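Local structure of thymidylate synthase A (Bacillus subtilis, 1BKP) at residues T28-D33 with T224-N229; L40-K45 with G218-Y223; Q46-N51 with E212-I217; T158-E163 with R178-D183. The protein catalyses the reductive methylation of dUMP to dTMP, using 5,10-methylenetetrahydrofolate as both methyl donor and reductant. All blocks are in the same frame, centred on the assembly; numbering follows the deposited sequence.

Contact 1: residues T28-D33 with T224-N229; sequences TKWDSD and TRHIDN
A stack of arginine on tryptophan joins the loop before strand 39-49 to the turn that leads into helix 227-235. The guanidinium of Arg-225 lies flat over one face of the Trp-30 indole, with the two planes only 8° apart. Its CZ sits 3.7 Å from the centroid of the five-membered ring of Trp-30, a cation-pi contact. The aliphatic part joins in: Arg-225 CD lies 3.5 Å from that same centroid of Trp-30, in a CH-pi contact. Arg-225 is extended from CG to NE (chi2 178°), which carries the guanidinium along the indole and out to Asp-33. There NH2 of Arg-225 donates a salt-bridging hydrogen bond of 2.7 Å to Asp-33 OD2. The bond is nearly straight at 169°, and it reaches OD2 on its syn side. NH1 of Arg-225 adds a weak bond of 3.2 Å to Ser-32 OG. At the far end of the indole, the six-membered ring turns its edge to the face of His-226, in an offset edge-to-face pair. His-226 NE2 is itself held by Glu-275 O. In the indole plane, Trp-30 NE1 gives its hydrogen to a water at 3.0 Å, which is also hydrogen-bonded to Thr-224 OG1 and so bridges the two segments. A leucine in place of Trp-30 would probably leave the Arg-225 guanidinium without its flat support and the water without its indole donor. Trp-30 packs near Tyr-223 and Ala-277, predicted to bind dUMP and the folate. The stack thus probably lies at the margin of the active site, where the C-terminal residues of a thymidylate synthase gather.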
# COMPACT_ATOMS: atom_id res chain seq x y z
N THR A 28 2.22 -3.76 -25.60
CA THR A 28 1.62 -5.11 -25.56
C THR A 28 0.81 -5.29 -26.89
O THR A 28 0.25 -4.30 -27.41
CB THR A 28 0.56 -5.18 -24.46
OG1 THR A 28 -0.29 -4.03 -24.59
CG2 THR A 28 1.16 -5.19 -23.07
N LYS A 29 0.87 -6.49 -27.49
CA LYS A 29 0.05 -6.82 -28.69
C LYS A 29 -0.56 -8.23 -28.63
O LYS A 29 -0.19 -9.07 -27.81
CB LYS A 29 0.79 -6.64 -30.01
CG LYS A 29 2.17 -7.21 -30.04
CD LYS A 29 2.98 -6.41 -31.04
CE LYS A 29 4.44 -6.79 -31.03
NZ LYS A 29 5.17 -6.16 -32.18
N TRP A 30 -1.60 -8.43 -29.39
CA TRP A 30 -2.25 -9.69 -29.38
C TRP A 30 -1.46 -10.76 -30.15
O TRP A 30 -1.00 -10.55 -31.25
CB TRP A 30 -3.68 -9.54 -29.95
CG TRP A 30 -4.56 -8.67 -29.12
CD1 TRP A 30 -5.06 -7.40 -29.43
CD2 TRP A 30 -5.00 -8.96 -27.79
NE1 TRP A 30 -5.77 -6.91 -28.36
CE2 TRP A 30 -5.75 -7.84 -27.34
CE3 TRP A 30 -4.83 -10.06 -26.93
CZ2 TRP A 30 -6.33 -7.81 -26.05
CZ3 TRP A 30 -5.41 -10.02 -25.65
CH2 TRP A 30 -6.15 -8.90 -25.23
N ASP A 31 -1.43 -11.95 -29.59
CA ASP A 31 -0.77 -13.06 -30.19
C ASP A 31 -1.40 -13.41 -31.55
O ASP A 31 -0.72 -13.52 -32.53
CB ASP A 31 -0.95 -14.24 -29.25
CG ASP A 31 0.29 -15.09 -29.14
OD1 ASP A 31 1.37 -14.66 -29.63
OD2 ASP A 31 0.18 -16.18 -28.54
N SER A 32 -2.73 -13.44 -31.64
CA SER A 32 -3.39 -13.89 -32.87
C SER A 32 -3.17 -13.03 -34.08
O SER A 32 -3.40 -13.48 -35.21
CB SER A 32 -4.90 -13.99 -32.67
OG SER A 32 -5.50 -12.70 -32.58
N ASP A 33 -2.76 -11.79 -33.87
CA ASP A 33 -2.66 -10.94 -35.00
C ASP A 33 -1.69 -9.79 -34.91
O ASP A 33 -1.68 -8.96 -35.81
CB ASP A 33 -4.07 -10.43 -35.37
CG ASP A 33 -4.69 -9.49 -34.30
OD1 ASP A 33 -4.00 -9.14 -33.34
OD2 ASP A 33 -5.87 -9.11 -34.45
N THR A 224 -9.25 -5.31 -23.66
CA THR A 224 -10.56 -5.24 -24.34
C THR A 224 -11.08 -6.54 -24.90
O THR A 224 -12.24 -6.78 -24.80
CB THR A 224 -10.56 -4.16 -25.53
OG1 THR A 224 -9.46 -4.48 -26.41
CG2 THR A 224 -10.38 -2.73 -24.92
N ARG A 225 -10.23 -7.38 -25.46
CA ARG A 225 -10.76 -8.68 -25.98
C ARG A 225 -11.16 -9.64 -24.92
O ARG A 225 -11.61 -10.77 -25.23
CB ARG A 225 -9.75 -9.36 -26.90
CG ARG A 225 -9.52 -8.58 -28.16
CD ARG A 225 -8.45 -9.29 -29.04
NE ARG A 225 -8.23 -8.57 -30.28
CZ ARG A 225 -7.40 -8.97 -31.26
NH1 ARG A 225 -6.70 -10.10 -31.18
NH2 ARG A 225 -7.28 -8.19 -32.33
N HIS A 226 -10.90 -9.31 -23.64
CA HIS A 226 -11.33 -10.24 -22.60
C HIS A 226 -12.74 -9.93 -22.16
O HIS A 226 -13.33 -10.72 -21.47
CB HIS A 226 -10.37 -10.24 -21.41
CG HIS A 226 -9.05 -10.83 -21.74
ND1 HIS A 226 -7.92 -10.58 -21.02
CD2 HIS A 226 -8.66 -11.58 -22.81
CE1 HIS A 226 -6.87 -11.16 -21.61
NE2 HIS A 226 -7.30 -11.78 -22.70
N ILE A 227 -13.26 -8.77 -22.59
CA ILE A 227 -14.56 -8.31 -22.16
C ILE A 227 -15.76 -9.27 -22.41
O ILE A 227 -16.59 -9.50 -21.52
CB ILE A 227 -14.79 -6.90 -22.70
CG1 ILE A 227 -13.90 -5.91 -21.92
CG2 ILE A 227 -16.32 -6.51 -22.53
CD1 ILE A 227 -13.86 -4.63 -22.57
N ASP A 228 -15.87 -9.80 -23.64
CA ASP A 228 -16.96 -10.72 -23.89
C ASP A 228 -17.03 -11.88 -22.93
O ASP A 228 -18.12 -12.20 -22.46
CB ASP A 228 -17.04 -11.25 -25.33
CG ASP A 228 -18.18 -12.33 -25.48
OD1 ASP A 228 -19.39 -12.01 -25.22
OD2 ASP A 228 -17.87 -13.53 -25.76
N ASN A 229 -15.89 -12.53 -22.65
CA ASN A 229 -15.88 -13.69 -21.73
C ASN A 229 -16.25 -13.22 -20.32
O ASN A 229 -16.96 -13.92 -19.62
CB ASN A 229 -14.49 -14.31 -21.59
CG ASN A 229 -14.15 -15.30 -22.70
OD1 ASN A 229 -15.00 -15.70 -23.48
ND2 ASN A 229 -12.88 -15.60 -22.82
O HOH W 1 -7.15 -4.29 -27.74

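Contact 2: residues L40-K45 with G218-Y223; sequences LSVISK and GDCHVY
The imidazole of His-221 turns away from strand 40-42; among its side-chain atoms it is CB, not the ring, that meets Ser-41, with the CB atoms of His-221 and Ser-41 3.8 Å apart. A weak hydrogen bond joins His-221 NE2 and Ser-181 OG. The Asp-219 carboxylate, on the same side of the sheet, comes nearer: its OD1 is 3.7 Å from Ser-41 CB. Strands 40-42 and 220-223 run antiparallel, at 168°. Leu-40 pairs with Val-222, and Val-42 with Cys-220, as hydrogen-bonded pairs. Each pair is bonded both ways, at 2.9 to 3.0 Å between N and O. Beyond the corner at Ile-43, Ser-44 N still reaches Gly-218 O at 3.0 Å. On the other side of the sheet, Val-42 CG2 is 3.5 Å from Cys-220 CB. Lys-45 is bent at chi2 (-73°), and its NZ bridges to Asp-13 on helix 3-17. The two sides thus differ in chemistry. The one with Leu-40, Val-42, Cys-220 and Val-222 is mostly apolar and is covered by helices 3-17 and 227-235. The other, with Ser-41, Asp-219 and His-221 but also Ile-43, is largely polar. There Lys-169 of the second subunit bridges to Asp-219 OD2 and bonds Ser-41 OG, so these buried groups find their partners across the dimer, beside His-221, predicted to bind dUMP.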
# COMPACT_ATOMS: atom_id res chain seq x y z
N LEU A 40 -8.99 -1.24 -20.53
CA LEU A 40 -9.85 -0.29 -19.79
C LEU A 40 -9.36 -0.42 -18.30
O LEU A 40 -9.08 -1.53 -17.85
CB LEU A 40 -11.37 -0.66 -19.79
CG LEU A 40 -12.06 -0.66 -21.17
CD1 LEU A 40 -13.48 -1.10 -21.03
CD2 LEU A 40 -11.97 0.70 -21.82
N SER A 41 -9.28 0.70 -17.56
CA SER A 41 -8.83 0.57 -16.18
C SER A 41 -9.49 1.58 -15.31
O SER A 41 -10.03 2.60 -15.79
CB SER A 41 -7.31 0.75 -16.12
OG SER A 41 -7.00 2.03 -16.66
N VAL A 42 -9.47 1.26 -14.02
CA VAL A 42 -9.96 2.13 -12.93
C VAL A 42 -8.86 2.09 -11.84
O VAL A 42 -7.95 1.24 -11.86
CB VAL A 42 -11.28 1.73 -12.30
CG1 VAL A 42 -12.42 1.87 -13.33
CG2 VAL A 42 -11.19 0.27 -11.67
N ILE A 43 -8.84 3.10 -11.01
CA ILE A 43 -7.82 3.25 -9.99
C ILE A 43 -8.34 3.01 -8.59
O ILE A 43 -9.39 3.55 -8.22
CB ILE A 43 -7.30 4.74 -10.05
CG1 ILE A 43 -6.49 5.00 -11.34
CG2 ILE A 43 -6.36 5.06 -8.98
CD1 ILE A 43 -6.21 6.59 -11.47
N SER A 44 -7.54 2.27 -7.82
CA SER A 44 -7.77 2.00 -6.45
C SER A 44 -9.08 1.31 -6.08
O SER A 44 -10.05 1.96 -5.72
CB SER A 44 -7.51 3.26 -5.62
OG SER A 44 -7.49 2.99 -4.25
N LYS A 45 -9.05 -0.02 -6.05
CA LYS A 45 -10.27 -0.81 -5.66
C LYS A 45 -9.82 -1.68 -4.46
O LYS A 45 -8.65 -2.03 -4.32
CB LYS A 45 -10.73 -1.75 -6.82
CG LYS A 45 -11.24 -0.94 -8.04
CD LYS A 45 -12.63 -0.33 -7.69
CE LYS A 45 -13.29 0.37 -8.81
NZ LYS A 45 -14.76 0.51 -8.44
N GLY A 218 -4.02 -1.17 -7.14
CA GLY A 218 -3.85 0.20 -7.64
C GLY A 218 -4.36 0.34 -9.07
O GLY A 218 -5.47 0.72 -9.28
N ASP A 219 -3.62 -0.10 -10.08
CA ASP A 219 -4.20 0.05 -11.44
C ASP A 219 -4.99 -1.25 -11.77
O ASP A 219 -4.41 -2.29 -11.95
CB ASP A 219 -3.09 0.20 -12.42
CG ASP A 219 -3.62 0.61 -13.80
OD1 ASP A 219 -4.18 -0.24 -14.47
OD2 ASP A 219 -3.57 1.78 -14.17
N CYS A 220 -6.31 -1.14 -11.82
CA CYS A 220 -7.19 -2.26 -12.09
C CYS A 220 -7.51 -2.28 -13.60
O CYS A 220 -8.27 -1.44 -14.04
CB CYS A 220 -8.45 -1.94 -11.35
SG CYS A 220 -9.33 -3.29 -10.79
N HIS A 221 -7.00 -3.24 -14.36
CA HIS A 221 -7.26 -3.23 -15.83
C HIS A 221 -7.73 -4.49 -16.45
O HIS A 221 -7.54 -5.55 -15.88
CB HIS A 221 -6.02 -2.75 -16.56
CG HIS A 221 -4.77 -3.53 -16.22
ND1 HIS A 221 -4.40 -4.67 -16.88
CD2 HIS A 221 -3.79 -3.30 -15.31
CE1 HIS A 221 -3.24 -5.11 -16.43
NE2 HIS A 221 -2.84 -4.30 -15.47
N VAL A 222 -8.48 -4.35 -17.58
CA VAL A 222 -8.89 -5.53 -18.32
C VAL A 222 -8.62 -5.28 -19.80
O VAL A 222 -8.81 -4.15 -20.31
CB VAL A 222 -10.34 -5.99 -18.12
CG1 VAL A 222 -10.73 -6.17 -16.72
CG2 VAL A 222 -11.28 -5.17 -18.81
N TYR A 223 -8.02 -6.26 -20.47
CA TYR A 223 -7.76 -6.14 -21.93
C TYR A 223 -9.07 -6.18 -22.66
O TYR A 223 -9.93 -6.99 -22.29
CB TYR A 223 -6.83 -7.20 -22.44
CG TYR A 223 -5.42 -7.01 -21.93
CD1 TYR A 223 -5.04 -7.45 -20.69
CD2 TYR A 223 -4.48 -6.28 -22.70
CE1 TYR A 223 -3.76 -7.16 -20.17
CE2 TYR A 223 -3.20 -5.99 -22.23
CZ TYR A 223 -2.86 -6.43 -20.95
OH TYR A 223 -1.64 -6.04 -20.45

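Contact 3: residues Q46-N51 with E212-I217; sequences QMRFDN and EYIFNI
Arg-48 and Glu-212 form a salt bridge across two antiparallel strands of the central sheet of the thymidylate synthase fold. Arg-48 NE donates to Glu-212 OE2 at 2.8 Å, nearly straight at 174°. The donor comes from above the carboxylate plane, while OE2 lies close to the guanidinium plane. A second bond, from Arg-48 NH2 to Glu-212 OE1, is weak at 3.4 Å. The guanidinium gets there by a bend at chi3 (72°), and it lays one face toward Ile-214 CG1. On the opposite side of the sheet, Phe-49 and Tyr-213 lie side by side and point the same way. Their rings meet rim to rim, CD2 of Phe-49 to CD2 of Tyr-213 at 3.6 Å. Met-47 CE touches Ile-217 CD1 and Phe-215 CD1 at 4.2 Å each. Backbone bonds tie Met-47 to Phe-215 and Phe-49 to Tyr-213, both ways in each pair. Further out, Gln-46 OE1 accepts from Arg-48 NH1 at 3.1 Å. Arg-48 NH1 and NH2 also reach Ser-44 O and Ile-43 O of the second subunit, so this arginine links strand pairing to the dimer. A methionine at Arg-48 would probably leave the Glu-212 carboxylate without its charge partner and break the link to those two carbonyls. Tyr-213 OH is held by Val-192 O on helix 188-206. Extended Gln-46 runs alongside Asn-216, and its NE2 donates 2.9 Å to a lone pair of Asn-216 OD1, in the plane of that amide.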
# COMPACT_ATOMS: atom_id res chain seq x y z
N GLN A 46 -10.81 -2.20 -3.75
CA GLN A 46 -10.53 -2.99 -2.55
C GLN A 46 -11.55 -4.12 -2.38
O GLN A 46 -12.74 -3.89 -2.60
CB GLN A 46 -10.64 -2.07 -1.29
CG GLN A 46 -10.37 -2.87 -0.04
CD GLN A 46 -10.36 -2.06 1.21
OE1 GLN A 46 -11.35 -2.05 1.91
NE2 GLN A 46 -9.23 -1.42 1.54
N MET A 47 -11.09 -5.31 -2.01
CA MET A 47 -12.01 -6.41 -1.69
C MET A 47 -11.67 -6.78 -0.26
O MET A 47 -10.46 -6.75 0.09
CB MET A 47 -11.80 -7.61 -2.65
CG MET A 47 -12.26 -7.23 -4.07
SD MET A 47 -11.89 -8.56 -5.26
CE MET A 47 -10.26 -8.47 -5.31
N ARG A 48 -12.71 -7.09 0.55
CA ARG A 48 -12.49 -7.47 1.97
C ARG A 48 -13.33 -8.70 2.23
O ARG A 48 -14.49 -8.74 1.80
CB ARG A 48 -13.01 -6.40 2.93
CG ARG A 48 -12.50 -5.04 2.69
CD ARG A 48 -13.08 -4.10 3.76
NE ARG A 48 -12.59 -4.18 5.15
CZ ARG A 48 -11.86 -3.19 5.72
NH1 ARG A 48 -11.37 -2.18 4.99
NH2 ARG A 48 -11.53 -3.24 6.99
N PHE A 49 -12.78 -9.62 3.00
CA PHE A 49 -13.47 -10.87 3.32
C PHE A 49 -13.30 -11.12 4.82
O PHE A 49 -12.22 -10.87 5.43
CB PHE A 49 -12.82 -12.00 2.53
CG PHE A 49 -12.80 -11.74 1.08
CD1 PHE A 49 -13.89 -12.08 0.28
CD2 PHE A 49 -11.69 -11.21 0.49
CE1 PHE A 49 -13.81 -11.89 -1.05
CE2 PHE A 49 -11.64 -11.03 -0.86
CZ PHE A 49 -12.66 -11.37 -1.61
N ASP A 50 -14.31 -11.76 5.38
CA ASP A 50 -14.28 -11.99 6.81
C ASP A 50 -13.74 -13.40 7.13
O ASP A 50 -13.63 -13.84 8.29
CB ASP A 50 -15.68 -11.74 7.39
CG ASP A 50 -16.73 -12.70 6.86
OD1 ASP A 50 -16.45 -13.58 6.05
OD2 ASP A 50 -17.88 -12.58 7.31
N ASN A 51 -13.36 -14.11 6.08
CA ASN A 51 -12.83 -15.45 6.21
C ASN A 51 -13.83 -16.54 6.61
O ASN A 51 -13.43 -17.67 7.00
CB ASN A 51 -11.54 -15.47 7.09
CG ASN A 51 -10.28 -15.33 6.22
OD1 ASN A 51 -10.18 -16.00 5.20
ND2 ASN A 51 -9.33 -14.42 6.62
N GLU A 212 -9.79 -10.60 9.37
CA GLU A 212 -10.26 -10.14 8.03
C GLU A 212 -9.17 -10.31 6.98
O GLU A 212 -7.99 -10.37 7.36
CB GLU A 212 -10.61 -8.64 8.20
CG GLU A 212 -11.33 -8.12 7.04
CD GLU A 212 -12.16 -6.91 7.39
OE1 GLU A 212 -11.89 -6.28 8.44
OE2 GLU A 212 -13.06 -6.59 6.59
N TYR A 213 -9.53 -10.37 5.67
CA TYR A 213 -8.49 -10.49 4.62
C TYR A 213 -8.87 -9.37 3.62
O TYR A 213 -10.03 -9.32 3.20
CB TYR A 213 -8.60 -11.85 3.95
CG TYR A 213 -7.81 -11.94 2.66
CD1 TYR A 213 -6.44 -11.68 2.61
CD2 TYR A 213 -8.43 -12.32 1.50
CE1 TYR A 213 -5.73 -11.84 1.40
CE2 TYR A 213 -7.73 -12.50 0.30
CZ TYR A 213 -6.36 -12.26 0.28
OH TYR A 213 -5.63 -12.56 -0.90
N ILE A 214 -7.97 -8.43 3.37
CA ILE A 214 -8.21 -7.26 2.53
C ILE A 214 -7.19 -7.30 1.37
O ILE A 214 -6.00 -7.39 1.60
CB ILE A 214 -7.99 -6.03 3.41
CG1 ILE A 214 -8.96 -6.11 4.59
CG2 ILE A 214 -8.21 -4.79 2.62
CD1 ILE A 214 -8.33 -5.72 5.89
N PHE A 215 -7.66 -7.00 0.15
CA PHE A 215 -6.81 -7.09 -1.05
C PHE A 215 -7.05 -5.80 -1.81
O PHE A 215 -8.17 -5.47 -2.20
CB PHE A 215 -7.25 -8.28 -1.88
CG PHE A 215 -6.25 -8.63 -3.03
CD1 PHE A 215 -6.22 -7.88 -4.21
CD2 PHE A 215 -5.32 -9.66 -2.85
CE1 PHE A 215 -5.24 -8.12 -5.24
CE2 PHE A 215 -4.30 -9.96 -3.87
CZ PHE A 215 -4.25 -9.20 -5.05
N ASN A 216 -6.01 -5.01 -1.87
CA ASN A 216 -6.07 -3.68 -2.52
C ASN A 216 -5.42 -3.72 -3.86
O ASN A 216 -4.33 -4.29 -3.96
CB ASN A 216 -5.24 -2.70 -1.69
CG ASN A 216 -5.89 -2.39 -0.33
OD1 ASN A 216 -7.06 -1.99 -0.29
ND2 ASN A 216 -5.24 -2.79 0.75
N ILE A 217 -5.96 -2.99 -4.83
CA ILE A 217 -5.29 -3.01 -6.16
C ILE A 217 -5.19 -1.55 -6.64
O ILE A 217 -6.15 -0.80 -6.48
CB ILE A 217 -6.11 -3.71 -7.24
CG1 ILE A 217 -6.49 -5.15 -6.86
CG2 ILE A 217 -5.28 -3.86 -8.53
CD1 ILE A 217 -7.91 -5.23 -6.45

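Contact 4: residues T158-E163 with R178-D183; sequences TPCVYE and RARSND
Segments 158-163 and 178-183 pair antiparallel in a beta hairpin with a beta bulge, where Tyr-162 N bonds to Arg-178 O and Arg-178 N to Glu-163 O, each at 3.2 Å. Before the bulge, Arg-180 N bonds to Cys-160 O, and Val-161 faces Ala-179 in a non-hydrogen-bonded pair. Arg-180 then folds its side chain back along the loop that carries the catalytic Cys-160. Its CG stands between the backbone N and the carbonyl carbon (chi1 53°), and the extended chain beyond it reaches two backbone carbonyls. NE donates to Pro-159 O at 2.9 Å, and NH2 to Thr-158 O at 3.0 Å. Both donors stand above the carbonyl planes they meet. Cys-160 SG lies over one face of the same guanidinium, toward its rim, 4.3 Å from Arg-180 NH2. Arg-180 is predicted to bind the dUMP shared with the other subunit. The two carbonyls help to hold its rotation beside Cys-160. Arg-178 is extended as well and runs beside Tyr-162, with ring and guanidinium planes 79° apart. Tyr-162 turns the edge of its ring to Arg-180 N. Its OH also bonds Glu-163 OE1 of the second subunit, while Arg-178 NH2 bridges to Glu-176 of that subunit. Within the hairpin, Arg-178 NH1 gives a hydrogen bond of 2.8 Å to Tyr-162 OH, which lies in the guanidinium plane.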
# COMPACT_ATOMS: atom_id res chain seq x y z
N THR A 158 9.35 -6.63 -11.94
CA THR A 158 9.01 -6.02 -10.68
C THR A 158 7.70 -6.66 -10.28
O THR A 158 6.77 -6.76 -11.07
CB THR A 158 8.83 -4.51 -10.76
OG1 THR A 158 7.79 -4.22 -11.71
CG2 THR A 158 10.18 -3.80 -11.13
N PRO A 159 7.56 -7.03 -9.02
CA PRO A 159 6.35 -7.67 -8.51
C PRO A 159 5.04 -6.91 -8.59
O PRO A 159 5.03 -5.69 -8.47
CB PRO A 159 6.71 -7.95 -7.03
CG PRO A 159 7.59 -6.68 -6.68
CD PRO A 159 8.46 -6.55 -7.96
N CYS A 160 3.96 -7.63 -8.89
CA CYS A 160 2.63 -7.04 -8.88
C CYS A 160 2.14 -6.98 -7.43
O CYS A 160 1.77 -5.91 -6.96
CB CYS A 160 1.60 -7.83 -9.70
SG CYS A 160 1.73 -7.47 -11.53
N VAL A 161 2.03 -8.13 -6.76
CA VAL A 161 1.53 -8.15 -5.35
C VAL A 161 2.83 -8.03 -4.56
O VAL A 161 3.56 -9.02 -4.35
CB VAL A 161 0.74 -9.48 -5.02
CG1 VAL A 161 0.23 -9.38 -3.58
CG2 VAL A 161 -0.43 -9.74 -6.05
N TYR A 162 3.12 -6.83 -4.10
CA TYR A 162 4.45 -6.58 -3.59
C TYR A 162 4.55 -6.31 -2.08
O TYR A 162 5.68 -6.19 -1.56
CB TYR A 162 5.02 -5.35 -4.38
CG TYR A 162 4.38 -3.95 -4.10
CD1 TYR A 162 3.19 -3.55 -4.78
CD2 TYR A 162 4.83 -3.14 -3.03
CE1 TYR A 162 2.50 -2.44 -4.41
CE2 TYR A 162 4.13 -2.00 -2.65
CZ TYR A 162 2.95 -1.65 -3.36
OH TYR A 162 2.26 -0.52 -3.08
N GLU A 163 3.42 -6.15 -1.40
CA GLU A 163 3.53 -5.88 0.06
C GLU A 163 2.41 -6.44 0.83
O GLU A 163 1.29 -6.72 0.29
CB GLU A 163 3.65 -4.33 0.35
CG GLU A 163 2.33 -3.64 -0.01
CD GLU A 163 2.33 -2.13 0.35
OE1 GLU A 163 3.11 -1.71 1.19
OE2 GLU A 163 1.52 -1.40 -0.18
N ARG A 178 -1.36 -5.56 -1.02
CA ARG A 178 -1.57 -4.60 -2.12
C ARG A 178 -0.88 -5.03 -3.37
O ARG A 178 0.32 -5.40 -3.32
CB ARG A 178 -1.09 -3.17 -1.81
CG ARG A 178 -1.59 -2.13 -2.90
CD ARG A 178 -1.37 -0.71 -2.40
NE ARG A 178 -1.89 0.21 -3.40
CZ ARG A 178 -1.23 0.66 -4.45
NH1 ARG A 178 0.09 0.53 -4.53
NH2 ARG A 178 -1.86 1.45 -5.30
N ALA A 179 -1.59 -4.93 -4.47
CA ALA A 179 -1.02 -5.12 -5.80
C ALA A 179 -0.99 -3.70 -6.43
O ALA A 179 -2.00 -2.99 -6.47
CB ALA A 179 -1.92 -5.98 -6.67
N ARG A 180 0.14 -3.38 -7.06
CA ARG A 180 0.27 -2.10 -7.75
C ARG A 180 -0.56 -2.07 -8.99
O ARG A 180 -1.04 -1.05 -9.46
CB ARG A 180 1.77 -1.90 -8.14
CG ARG A 180 2.41 -3.00 -8.91
CD ARG A 180 3.67 -2.49 -9.54
NE ARG A 180 4.31 -3.55 -10.32
CZ ARG A 180 4.23 -3.68 -11.62
NH1 ARG A 180 3.44 -2.88 -12.32
NH2 ARG A 180 4.89 -4.66 -12.21
N SER A 181 -0.75 -3.27 -9.53
CA SER A 181 -1.48 -3.40 -10.78
C SER A 181 -2.06 -4.83 -10.83
O SER A 181 -1.46 -5.70 -10.24
CB SER A 181 -0.46 -3.32 -11.96
OG SER A 181 -1.27 -3.34 -13.09
N ASN A 182 -3.20 -5.05 -11.49
CA ASN A 182 -3.65 -6.47 -11.64
C ASN A 182 -4.46 -6.58 -12.90
O ASN A 182 -5.39 -5.78 -13.16
CB ASN A 182 -4.60 -6.83 -10.49
CG ASN A 182 -4.20 -8.09 -9.64
OD1 ASN A 182 -5.02 -8.51 -8.90
ND2 ASN A 182 -2.99 -8.63 -9.74
N ASP A 183 -4.13 -7.58 -13.72
CA ASP A 183 -4.95 -7.90 -14.91
C ASP A 183 -6.12 -8.58 -14.20
O ASP A 183 -5.94 -9.68 -13.60
CB ASP A 183 -4.14 -8.91 -15.75
CG ASP A 183 -4.95 -9.53 -16.87
OD1 ASP A 183 -6.19 -9.51 -16.85
OD2 ASP A 183 -4.31 -9.95 -17.84

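How the contacts relate
Contacts 2 and 3 follow one another along strands 39-49 and 209-223, their centres about 17 Å apart, and Lys-45 O to Ile-217 N (2.9 Å) carries the pairing between them. Contact 4 joins the same sheet from the other side of strand 209-223, with Gly-218 N 2.8 Å from Ala-179 O and Asn-216 O 2.9 Å from Ala-179 N. The catalytic Cys-160 lies in contact 4; the centre of contact 2, with the predicted dUMP residues 221-223, is about 12 Å from the centre of contact 4. Contact 1 touches contact 2 through Trp-30 CH2 and Tyr-223 CB, 3.3 Å apart. Contacts 2, 3 and 4 also meet the second subunit.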